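Local coordinates for membrane protein implicated in regulation of membrane protease activity (Corynebacterium glutamicum ATCC 13032, PDB 3CP0) that is a membrane protein probably involved in regulating membrane protease activity, its soluble NfeD-like domain perhaps serving to bind a partner, at residues A29-L32 against E33-A37. Residues are numbered along the deposited sequence; the frame is centred on the assembly and turned at random. Where two conformers were deposited one is given.
Sequences AEVL and EDVGA
Between Val31 and Val35 the backbone leaves its extended strand and turns a corner at Leu32, where psi is -38°, and Glu33 returns to an extended conformation. The turn lets two valines four residues apart meet on the concave side of the bend. Val35 approaches with one branch only: its CG2 lies 3.9 Å from CG1 of Val31 and 4.1 Å from CG2 of Val31, so this methyl faces both branches of its partner, the two side chains lying askew to each other. The torsion of Val31 (chi1 175°) sets CG1 opposite the backbone N and beside its own carbonyl carbon, on the side where the chain curves round. There CG1 also packs against main chain, 3.3 Å from the carbonyl O of Glu33 and 4.1 Å from CA of Asp34. Both valines are buried: Val31 continues onto Phe60 and Val66, and Val35 onto Val42 and Ala51.

Glu33, by contrast, is exposed, and its side chain is modelled in two conformers. In the one described, a bend at chi2 (-77°) folds the carboxylate back beside the preceding peptide, with CD 3.3 Å from the carbonyl O of Leu32; given the second conformer, this fold-back is doubtful as a fixed feature. The side chain of Leu32 touches Arg43 and Ile48 on strands 41-44 and 47-53, while OD1 of Asp34 accepts a hydrogen bond from the backbone N of Glu62.

Leu32 and Glu33 both stand opposite Gln41 on the adjoining strand, a classic beta bulge. The bulge and bend lead strand 28-31 into the loop before strand 41-44, within the curled sheet of an NfeD-like, OB-type beta barrel.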
# COMPACT_ATOMS: atom_id res chain seq x y z
N ALA A 29 1.28 -5.30 -3.75
CA ALA A 29 0.01 -5.48 -3.03
C ALA A 29 -1.13 -5.09 -3.96
O ALA A 29 -0.96 -4.22 -4.83
CB ALA A 29 -0.00 -4.61 -1.77
N GLU A 30 -2.30 -5.62 -3.66
CA GLU A 30 -3.47 -5.35 -4.48
C GLU A 30 -4.40 -4.41 -3.72
O GLU A 30 -4.69 -4.61 -2.52
CB GLU A 30 -4.14 -6.68 -4.78
CG GLU A 30 -5.35 -6.50 -5.60
CD GLU A 30 -6.01 -7.84 -6.03
OE1 GLU A 30 -5.53 -8.96 -5.69
OE2 GLU A 30 -7.03 -7.75 -6.74
N VAL A 31 -4.80 -3.32 -4.38
CA VAL A 31 -5.63 -2.32 -3.69
C VAL A 31 -7.05 -2.87 -3.49
O VAL A 31 -7.70 -3.33 -4.44
CB VAL A 31 -5.68 -0.99 -4.44
CG1 VAL A 31 -6.67 -0.04 -3.72
CG2 VAL A 31 -4.23 -0.33 -4.56
N LEU A 32 -7.50 -2.88 -2.23
CA LEU A 32 -8.88 -3.31 -1.91
C LEU A 32 -9.83 -2.16 -1.69
O LEU A 32 -11.03 -2.30 -1.99
CB LEU A 32 -8.93 -4.19 -0.64
CG LEU A 32 -8.03 -5.41 -0.66
CD1 LEU A 32 -8.13 -6.16 0.65
CD2 LEU A 32 -8.36 -6.34 -1.84
N GLU A 33 -9.35 -1.09 -1.05
CA GLU A 33 -10.12 0.16 -0.97
C GLU A 33 -9.16 1.26 -1.38
O GLU A 33 -7.97 1.24 -1.00
CB GLU A 33 -10.64 0.40 0.44
CG GLU A 33 -11.29 -0.80 1.09
CD GLU A 33 -12.71 -1.09 0.61
OE1 GLU A 33 -13.24 -0.37 -0.28
OE2 GLU A 33 -13.29 -2.06 1.14
N ASP A 34 -9.68 2.22 -2.14
CA ASP A 34 -8.85 3.25 -2.80
C ASP A 34 -7.84 3.86 -1.84
O ASP A 34 -8.23 4.29 -0.72
CB ASP A 34 -9.71 4.40 -3.34
CG ASP A 34 -10.61 4.02 -4.49
OD1 ASP A 34 -10.74 2.82 -4.86
OD2 ASP A 34 -11.23 4.98 -5.05
N VAL A 35 -6.59 3.91 -2.29
CA VAL A 35 -5.47 4.38 -1.46
C VAL A 35 -5.09 5.79 -1.83
O VAL A 35 -4.69 6.05 -2.97
CB VAL A 35 -4.22 3.48 -1.62
CG1 VAL A 35 -3.03 4.05 -0.81
CG2 VAL A 35 -4.54 2.06 -1.20
N GLY A 36 -5.13 6.70 -0.87
CA GLY A 36 -4.77 8.08 -1.13
C GLY A 36 -4.04 8.65 0.07
O GLY A 36 -3.19 7.99 0.67
N ALA A 37 -4.32 9.93 0.35
CA ALA A 37 -3.54 10.66 1.35
C ALA A 37 -3.65 10.08 2.75
O ALA A 37 -2.63 10.00 3.44
CB ALA A 37 -3.94 12.15 1.38